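Outer membrane porin F (PDB 4RLC) is an outer membrane protein whose N-terminal domain forms a small eight-stranded beta-barrel, probably serving the transport of small molecules across the outer membrane. Local coordinates at residues Q123-K135 with A144-K156. Numbering follows the deposited sequence.
Sequences QQMTMANIGAGLK and AKASLDGQYGLEK. With C8E ((hydroxyethyloxy)tri(ethyloxy)octane), chain B; C8E ((hydroxyethyloxy)tri(ethyloxy)octane), chain F; C8E ((hydroxyethyloxy)tri(ethyloxy)octane), chain D.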
ATOM      1  N   GLN A 123     -20.173   2.319  -5.709  1.00 26.96           N
ATOM      2  CA  GLN A 123     -19.727   3.579  -5.171  1.00 30.79           C
ATOM      3  C   GLN A 123     -18.278   3.739  -5.526  1.00 31.31           C
ATOM      4  O   GLN A 123     -17.527   2.776  -5.549  1.00 29.27           O
ATOM      5  CB  GLN A 123     -20.020   3.637  -3.676  1.00 36.45           C
ATOM      6  CG  GLN A 123     -18.896   3.445  -2.690  1.00 52.83           C
ATOM      7  CD  GLN A 123     -19.028   4.386  -1.493  1.00 61.68           C
ATOM      8  OE1 GLN A 123     -20.036   5.091  -1.350  1.00 70.41           O
ATOM      9  NE2 GLN A 123     -18.008   4.405  -0.630  1.00 68.25           N
ATOM     10  N   GLN A 124     -17.894   4.955  -5.855  1.00 28.71           N
ATOM     11  CA  GLN A 124     -16.519   5.274  -6.142  1.00 29.03           C
ATOM     12  C   GLN A 124     -16.163   6.389  -5.195  1.00 29.86           C
ATOM     13  O   GLN A 124     -16.941   7.347  -5.084  1.00 26.93           O
ATOM     14  CB  GLN A 124     -16.421   5.855  -7.517  1.00 33.80           C
ATOM     15  CG  GLN A 124     -16.542   4.864  -8.630  1.00 41.67           C
ATOM     16  CD  GLN A 124     -16.396   5.512  -9.974  1.00 53.31           C
ATOM     17  OE1 GLN A 124     -15.675   6.504 -10.127  1.00 65.34           O
ATOM     18  NE2 GLN A 124     -17.076   4.955 -10.974  1.00 63.40           N
ATOM     19  N   MET A 125     -14.971   6.362  -4.608  1.00 27.21           N
ATOM     20  CA  MET A 125     -14.636   7.382  -3.627  1.00 28.69           C
ATOM     21  C   MET A 125     -13.136   7.674  -3.676  1.00 26.79           C
ATOM     22  O   MET A 125     -12.355   6.759  -3.925  1.00 24.06           O
ATOM     23  CB  MET A 125     -15.041   6.828  -2.306  1.00 32.75           C
ATOM     24  CG  MET A 125     -14.797   7.704  -1.149  1.00 40.83           C
ATOM     25  SD  MET A 125     -15.243   6.888   0.411  1.00 54.14           S
ATOM     26  CE  MET A 125     -15.429   8.389   1.357  1.00 47.43           C
ATOM     27  N   THR A 126     -12.753   8.923  -3.460  1.00 23.42           N
ATOM     28  CA  THR A 126     -11.321   9.290  -3.325  1.00 22.64           C
ATOM     29  C   THR A 126     -11.001   9.460  -1.855  1.00 23.71           C
ATOM     30  O   THR A 126     -11.790  10.054  -1.152  1.00 24.81           O
ATOM     31  CB  THR A 126     -11.040  10.597  -4.097  1.00 24.20           C
ATOM     32  OG1 THR A 126     -11.312  10.366  -5.477  1.00 26.12           O
ATOM     33  CG2 THR A 126      -9.584  11.056  -3.912  1.00 23.47           C
ATOM     34  N   MET A 127      -9.856   8.947  -1.368  1.00 21.74           N
ATOM     35  CA  MET A 127      -9.529   9.034   0.066  1.00 23.07           C
ATOM     36  C   MET A 127      -8.040   9.407   0.181  1.00 22.59           C
ATOM     37  O   MET A 127      -7.285   9.315  -0.778  1.00 20.99           O
ATOM     38  CB  MET A 127      -9.796   7.687   0.713  1.00 27.15           C
ATOM     39  CG  MET A 127     -11.244   7.259   0.603  1.00 32.42           C
ATOM     40  SD  MET A 127     -11.399   5.599   1.279  1.00 45.41           S
ATOM     41  CE  MET A 127      -9.949   4.812   0.619  1.00 42.50           C
ATOM     42  N   ALA A 128      -7.667   9.932   1.337  1.00 20.97           N
ATOM     43  CA  ALA A 128      -6.284  10.244   1.622  1.00 23.74           C
ATOM     44  C   ALA A 128      -5.728   9.102   2.409  1.00 23.59           C
ATOM     45  O   ALA A 128      -6.450   8.526   3.260  1.00 25.89           O
ATOM     46  CB  ALA A 128      -6.191  11.506   2.457  1.00 24.64           C
ATOM     47  N   ASN A 129      -4.445   8.831   2.225  1.00 22.95           N
ATOM     48  CA  ASN A 129      -3.767   7.717   2.897  1.00 24.91           C
ATOM     49  C   ASN A 129      -2.653   8.213   3.740  1.00 23.81           C
ATOM     50  O   ASN A 129      -1.946   9.069   3.310  1.00 23.11           O
ATOM     51  CB  ASN A 129      -3.056   6.775   1.903  1.00 28.50           C
ATOM     52  CG  ASN A 129      -3.967   6.175   0.926  1.00 32.61           C
ATOM     53  OD1 ASN A 129      -5.155   5.981   1.215  1.00 33.65           O
ATOM     54  ND2 ASN A 129      -3.447   5.877  -0.266  1.00 33.58           N
ATOM     55  N   ILE A 130      -2.473   7.659   4.953  1.00 23.51           N
ATOM     56  CA  ILE A 130      -1.243   7.873   5.631  1.00 23.52           C
ATOM     57  C   ILE A 130      -0.814   6.490   6.143  1.00 24.84           C
ATOM     58  O   ILE A 130      -1.652   5.625   6.435  1.00 24.80           O
ATOM     59  CB  ILE A 130      -1.438   8.897   6.794  1.00 28.04           C
ATOM     60  CG1 ILE A 130      -0.131   9.154   7.504  1.00 32.59           C
ATOM     61  CG2 ILE A 130      -2.478   8.422   7.782  1.00 29.65           C
ATOM     62  CD1 ILE A 130       0.060  10.596   7.860  1.00 39.36           C
ATOM     63  N   GLY A 131       0.482   6.281   6.250  1.00 23.22           N
ATOM     64  CA  GLY A 131       0.968   5.022   6.741  1.00 22.31           C
ATOM     65  C   GLY A 131       2.351   5.031   7.271  1.00 19.02           C
ATOM     66  O   GLY A 131       3.128   5.986   7.095  1.00 19.78           O
ATOM     67  N   ALA A 132       2.698   3.910   7.883  1.00 19.63           N
ATOM     68  CA  ALA A 132       4.052   3.700   8.338  1.00 18.79           C
ATOM     69  C   ALA A 132       4.330   2.175   8.357  1.00 19.64           C
ATOM     70  O   ALA A 132       3.441   1.316   8.427  1.00 22.55           O
ATOM     71  CB  ALA A 132       4.241   4.260   9.783  1.00 20.46           C
ATOM     72  N   GLY A 133       5.577   1.828   8.341  1.00 19.44           N
ATOM     73  CA  GLY A 133       5.913   0.413   8.349  1.00 19.47           C
ATOM     74  C   GLY A 133       7.383   0.120   8.452  1.00 19.17           C
ATOM     75  O   GLY A 133       8.221   1.009   8.646  1.00 18.55           O
ATOM     76  N   LEU A 134       7.677  -1.184   8.345  1.00 20.01           N
ATOM     77  CA  LEU A 134       9.054  -1.687   8.452  1.00 21.90           C
ATOM     78  C   LEU A 134       9.323  -2.481   7.170  1.00 21.82           C
ATOM     79  O   LEU A 134       8.537  -3.391   6.849  1.00 22.92           O
ATOM     80  CB  LEU A 134       9.162  -2.596   9.618  1.00 24.16           C
ATOM     81  CG  LEU A 134       8.927  -1.857  10.953  1.00 27.92           C
ATOM     82  CD1 LEU A 134       8.973  -2.872  12.069  1.00 33.07           C
ATOM     83  CD2 LEU A 134       9.939  -0.765  11.149  1.00 30.11           C
ATOM     84  N   LYS A 135      10.401  -2.166   6.467  1.00 20.21           N
ATOM     85  CA  LYS A 135      10.824  -2.976   5.303  1.00 19.72           C
ATOM     86  C   LYS A 135      12.177  -3.524   5.646  1.00 20.19           C
ATOM     87  O   LYS A 135      13.103  -2.756   5.973  1.00 22.01           O
ATOM     88  CB  LYS A 135      10.886  -2.153   3.998  1.00 21.42           C
ATOM     89  CG  LYS A 135       9.543  -1.739   3.477  1.00 24.84           C
ATOM     90  CD  LYS A 135       9.685  -0.678   2.372  1.00 27.24           C
ATOM     91  CE  LYS A 135      10.250  -1.237   1.100  1.00 25.20           C
ATOM     92  NZ  LYS A 135       9.968  -0.216  -0.005  1.00 24.14           N
ATOM     93  N   ALA A 144      10.895  -8.118   2.992  1.00 15.75           N
ATOM     94  CA  ALA A 144       9.606  -8.378   3.542  1.00 16.24           C
ATOM     95  C   ALA A 144       9.188  -7.062   4.282  1.00 17.77           C
ATOM     96  O   ALA A 144      10.065  -6.310   4.749  1.00 19.07           O
ATOM     97  CB  ALA A 144       9.688  -9.540   4.507  1.00 17.26           C
ATOM     98  N   LYS A 145       7.915  -6.825   4.335  1.00 18.52           N
ATOM     99  CA  LYS A 145       7.369  -5.551   4.905  1.00 20.88           C
ATOM    100  C   LYS A 145       6.214  -5.836   5.846  1.00 20.18           C
ATOM    101  O   LYS A 145       5.408  -6.735   5.608  1.00 19.50           O
ATOM    102  CB  LYS A 145       6.869  -4.723   3.696  1.00 24.47           C
ATOM    103  CG  LYS A 145       6.040  -3.482   3.920  1.00 29.54           C
ATOM    104  CD  LYS A 145       5.822  -2.820   2.562  1.00 34.69           C
ATOM    105  CE  LYS A 145       4.568  -1.979   2.405  1.00 40.51           C
ATOM    106  NZ  LYS A 145       4.654  -1.275   1.071  1.00 46.74           N
ATOM    107  N   ALA A 146       6.138  -5.096   6.982  1.00 19.14           N
ATOM    108  CA  ALA A 146       4.955  -5.090   7.827  1.00 20.09           C
ATOM    109  C   ALA A 146       4.459  -3.652   7.901  1.00 19.99           C
ATOM    110  O   ALA A 146       5.294  -2.750   8.047  1.00 21.38           O
ATOM    111  CB  ALA A 146       5.359  -5.455   9.273  1.00 22.10           C
ATOM    112  N   SER A 147       3.159  -3.424   7.717  1.00 20.44           N
ATOM    113  CA  SER A 147       2.634  -2.072   7.491  1.00 22.47           C
ATOM    114  C   SER A 147       1.398  -1.775   8.343  1.00 23.42           C
ATOM    115  O   SER A 147       0.626  -2.690   8.670  1.00 22.50           O
ATOM    116  CB  SER A 147       2.222  -1.975   5.963  1.00 22.70           C
ATOM    117  OG  SER A 147       1.229  -2.927   5.561  1.00 25.12           O
ATOM    118  N   LEU A 148       1.197  -0.485   8.634  1.00 21.48           N
ATOM    119  CA  LEU A 148      -0.046   0.081   9.157  1.00 24.36           C
ATOM    120  C   LEU A 148      -0.472   1.206   8.257  1.00 22.44           C
ATOM    121  O   LEU A 148       0.373   2.042   7.916  1.00 24.23           O
ATOM    122  CB  LEU A 148       0.223   0.686  10.547  1.00 27.98           C
ATOM    123  CG  LEU A 148       0.616  -0.294  11.613  1.00 34.60           C
ATOM    124  CD1 LEU A 148       0.958   0.471  12.892  1.00 36.46           C
ATOM    125  CD2 LEU A 148      -0.503  -1.318  11.870  1.00 36.24           C
ATOM    126  N   ASP A 149      -1.710   1.204   7.769  1.00 24.36           N
ATOM    127  CA  ASP A 149      -2.151   2.230   6.872  1.00 25.21           C
ATOM    128  C   ASP A 149      -3.520   2.726   7.349  1.00 26.72           C
ATOM    129  O   ASP A 149      -4.359   1.906   7.660  1.00 27.21           O
ATOM    130  CB  ASP A 149      -2.303   1.691   5.430  1.00 26.33           C
ATOM    131  CG  ASP A 149      -0.974   1.259   4.793  1.00 33.06           C
ATOM    132  OD1 ASP A 149      -0.208   2.168   4.412  1.00 35.41           O
ATOM    133  OD2 ASP A 149      -0.688   0.015   4.613  1.00 33.11           O
ATOM    134  N   GLY A 150      -3.733   4.040   7.345  1.00 26.18           N
ATOM    135  CA  GLY A 150      -5.065   4.693   7.553  1.00 25.87           C
ATOM    136  C   GLY A 150      -5.584   5.333   6.259  1.00 26.41           C
ATOM    137  O   GLY A 150      -4.827   6.049   5.545  1.00 26.40           O
ATOM    138  N   GLN A 151      -6.868   5.119   5.982  1.00 25.23           N
ATOM    139  CA  GLN A 151      -7.506   5.752   4.868  1.00 28.62           C
ATOM    140  C   GLN A 151      -8.621   6.624   5.398  1.00 27.94           C
ATOM    141  O   GLN A 151      -9.362   6.229   6.311  1.00 27.96           O
ATOM    142  CB  GLN A 151      -8.094   4.738   3.905  1.00 34.65           C
ATOM    143  CG  GLN A 151      -7.123   3.692   3.415  1.00 40.20           C
ATOM    144  CD  GLN A 151      -7.883   2.567   2.750  1.00 43.41           C
ATOM    145  OE1 GLN A 151      -8.051   2.557   1.544  1.00 55.81           O
ATOM    146  NE2 GLN A 151      -8.398   1.645   3.553  1.00 55.26           N
ATOM    147  N   TYR A 152      -8.634   7.843   4.897  1.00 26.00           N
ATOM    148  CA  TYR A 152      -9.544   8.873   5.384  1.00 30.01           C
ATOM    149  C   TYR A 152     -10.435   9.381   4.277  1.00 27.91           C
ATOM    150  O   TYR A 152      -9.963   9.761   3.231  1.00 23.57           O
ATOM    151  CB  TYR A 152      -8.770  10.043   5.992  1.00 30.76           C
ATOM    152  CG  TYR A 152      -8.202   9.659   7.285  1.00 32.74           C
ATOM    153  CD1 TYR A 152      -6.926   9.027   7.364  1.00 33.39           C
ATOM    154  CD2 TYR A 152      -8.916   9.874   8.449  1.00 36.79           C
ATOM    155  CE1 TYR A 152      -6.428   8.628   8.588  1.00 34.70           C
ATOM    156  CE2 TYR A 152      -8.432   9.448   9.675  1.00 38.24           C
ATOM    157  CZ  TYR A 152      -7.162   8.857   9.729  1.00 37.88           C
ATOM    158  OH  TYR A 152      -6.702   8.451  10.952  1.00 38.26           O
ATOM    159  N   GLY A 153     -11.736   9.363   4.541  1.00 28.88           N
ATOM    160  CA  GLY A 153     -12.739  10.098   3.752  1.00 28.88           C
ATOM    161  C   GLY A 153     -12.525  11.577   3.735  1.00 30.34           C
ATOM    162  O   GLY A 153     -11.993  12.154   4.669  1.00 29.87           O
ATOM    163  N   LEU A 154     -12.903  12.198   2.606  1.00 28.41           N
ATOM    164  CA  LEU A 154     -12.621  13.610   2.358  1.00 28.51           C
ATOM    165  C   LEU A 154     -13.877  14.492   2.321  1.00 28.73           C
ATOM    166  O   LEU A 154     -13.796  15.679   2.054  1.00 29.97           O
ATOM    167  CB  LEU A 154     -11.877  13.727   1.042  1.00 26.24           C
ATOM    168  CG  LEU A 154     -10.540  13.001   1.047  1.00 26.31           C
ATOM    169  CD1 LEU A 154      -9.904  13.007  -0.340  1.00 26.52           C
ATOM    170  CD2 LEU A 154      -9.635  13.499   2.176  1.00 27.20           C
ATOM    171  N   GLU A 155     -15.032  13.920   2.591  1.00 32.31           N
ATOM    172  CA  GLU A 155     -16.299  14.700   2.547  1.00 34.84           C
ATOM    173  C   GLU A 155     -16.719  15.165   3.919  1.00 38.21           C
ATOM    174  O   GLU A 155     -16.322  14.586   4.907  1.00 38.90           O
ATOM    175  CB  GLU A 155     -17.383  13.788   1.965  1.00 37.06           C
ATOM    176  CG  GLU A 155     -17.066  13.562   0.503  1.00 37.82           C
ATOM    177  CD  GLU A 155     -17.875  12.523  -0.161  1.00 36.94           C
ATOM    178  OE1 GLU A 155     -18.547  11.676   0.483  1.00 43.65           O
ATOM    179  OE2 GLU A 155     -17.808  12.543  -1.385  1.00 36.36           O
ATOM    180  N   LYS A 156     -17.609  16.143   3.983  1.00 47.19           N
ATOM    181  CA  LYS A 156     -18.452  16.304   5.205  1.00 52.29           C
ATOM    182  C   LYS A 156     -17.652  16.464   6.499  1.00 57.24           C
ATOM    183  O   LYS A 156     -18.190  16.253   7.591  1.00 64.84           O
ATOM    184  CB  LYS A 156     -19.389  15.108   5.392  1.00 52.81           C
ATOM    185  CG  LYS A 156     -20.695  15.179   4.621  1.00 59.66           C
ATOM    186  CD  LYS A 156     -21.315  13.800   4.504  1.00 63.25           C
ATOM    187  CE  LYS A 156     -20.617  12.953   3.444  1.00 61.91           C
ATOM    188  NZ  LYS A 156     -21.526  11.912   2.876  1.00 64.72           N
TER
HETATM  189  C1  C8E B 201       3.966  -2.356  12.237  1.00 44.82           C
HETATM  190  C2  C8E B 201       5.225  -1.511  12.296  1.00 46.07           C
HETATM  191  C3  C8E B 201       5.011  -0.007  12.391  1.00 46.19           C
HETATM  192  C4  C8E B 201       6.357   0.681  12.267  1.00 43.34           C
HETATM  193  C5  C8E B 201       6.437   2.170  12.538  1.00 46.55           C
HETATM  194  C6  C8E B 201       7.821   2.677  12.137  1.00 42.01           C
HETATM  195  C7  C8E B 201       7.909   4.149  11.726  1.00 47.57           C
HETATM  196  C8  C8E B 201       9.365   4.523  11.428  1.00 46.79           C
HETATM  197  O9  C8E B 201       9.631   5.936  11.404  1.00 46.81           O
HETATM  198  C10 C8E B 201      10.878   6.475  11.924  1.00 39.49           C
HETATM  199  C11 C8E B 201      12.138   5.616  12.005  1.00 39.23           C
HETATM  200  O12 C8E B 201      13.056   6.469  12.692  1.00 41.31           O
HETATM  201  C13 C8E B 201      14.461   6.235  12.689  1.00 41.32           C
HETATM  202  C14 C8E B 201      14.842   4.843  13.127  1.00 45.44           C
HETATM  203  O15 C8E B 201      14.980   4.160  11.870  1.00 47.75           O
HETATM  204  C6  C8E F 205      18.744  -0.651  16.202  1.00 75.67           C
HETATM  205  C7  C8E F 205      18.189  -2.035  16.575  1.00 79.03           C
HETATM  206  C8  C8E F 205      18.080  -3.005  15.393  1.00 74.00           C
HETATM  207  O9  C8E F 205      16.915  -3.834  15.530  1.00 75.86           O
HETATM  208  C10 C8E F 205      16.391  -4.375  14.304  1.00 72.78           C
HETATM  209  C11 C8E F 205      16.252  -5.883  14.487  1.00 76.82           C
HETATM  210  O12 C8E F 205      15.547  -6.509  13.417  1.00 73.92           O
HETATM  211  C13 C8E F 205      14.175  -6.124  13.303  1.00 70.51           C
HETATM  212  C14 C8E F 205      13.389  -7.328  12.810  1.00 67.79           C
HETATM  213  O15 C8E F 205      12.053  -6.917  12.503  1.00 68.83           O
HETATM  214  C16 C8E F 205      11.840  -6.488  11.152  1.00 63.13           C
HETATM  215  C17 C8E F 205      10.492  -6.988  10.646  1.00 61.35           C
HETATM  216  O18 C8E F 205      10.276  -6.504   9.316  1.00 57.84           O
HETATM  217  C19 C8E F 205       9.032  -6.868   8.762  1.00 46.19           C
HETATM  218  C20 C8E F 205       9.206  -8.198   8.111  1.00 43.68           C
HETATM  219  O21 C8E F 205       8.151  -9.071   8.464  1.00 49.71           O
HETATM  220  C1  C8E D 203       1.170   6.125 -14.148  1.00 72.62           C
HETATM  221  C2  C8E D 203      -0.050   6.735 -13.482  1.00 70.69           C
HETATM  222  C3  C8E D 203      -1.342   6.345 -14.196  1.00 68.22           C
HETATM  223  C4  C8E D 203      -2.018   5.134 -13.554  1.00 69.77           C
HETATM  224  C5  C8E D 203      -3.347   5.497 -12.883  1.00 71.56           C
HETATM  225  C6  C8E D 203      -3.147   6.259 -11.566  1.00 68.82           C
HETATM  226  C7  C8E D 203      -4.449   6.853 -11.030  1.00 60.84           C
HETATM  227  C8  C8E D 203      -4.859   6.261  -9.691  1.00 56.29           C
HETATM  228  O9  C8E D 203      -4.325   7.022  -8.612  1.00 51.14           O
HETATM  229  C10 C8E D 203      -5.119   7.041  -7.414  1.00 42.51           C
HETATM  230  C11 C8E D 203      -5.587   8.440  -7.022  1.00 39.14           C
HETATM  231  O12 C8E D 203      -6.876   8.713  -7.536  1.00 43.19           O
HETATM  232  C13 C8E D 203      -7.619   9.708  -6.837  1.00 50.11           C
HETATM  233  C14 C8E D 203      -8.916  10.031  -7.585  1.00 52.70           C
HETATM  234  O   HOH W   1       7.001  -0.376  -0.303  1.00 34.99           O
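Lys135 and Lys145 run side by side into the barrel, pointing the same way, with Lys135 CG 3.9 Å from Lys145 CG. Lys135 NZ and Lys145 NZ stay 5.5 Å apart, and both donate to one water. Glu22 and Glu57 pair with Lys135, and Glu24 with Lys145, so acids of strands 21-30 and 56-66 probably offset the two positive charges. Further along this inward face, Asn129 and Gln151 also lie alongside each other, amide planes 49° apart; Asn129 OD1 rests 3.7 Å from Gln151 CG, a contact with a methylene rather than a bond between amides. Each amide sends its nitrogen elsewhere, Asn129 ND2 to Asp87 and Gln151 NE2 to Tyr30, while both amide oxygens are buried without a partner. Met127 slants across Gln151, its chain bent at the last torsion (chi3 -42°), which lays CE against OE1. Between these pairs the inward positions of 123-135 fall to Gly131 and Gly133. Segment 144-156 comes close there, and Asp149 leans over with OD1 3.9 Å from Gly131 CA while OD2 makes a salt bridge with Lys28.

The other face looks outward. Ile130 CG2 meets Tyr152 CE1 obliquely at 4.0 Å, and the ring's hydroxyl bonds to Trp165. Leu134 and Leu148 pack on one detergent tail, Leu134 CG coming 3.8 Å from its C4. Four hydrogen-bonded pairs, Ala128-Tyr152 to Leu134-Ala146, stitch this antiparallel hairpin together.

The two faces thus divide the chemistry of a transmembrane barrel wall: apolar side chains meet detergent where lipid would probably lie, while the charged groups and the amide nitrogens inside are tied to other strands, which gives this part of the interior a polar, cross-linked lining.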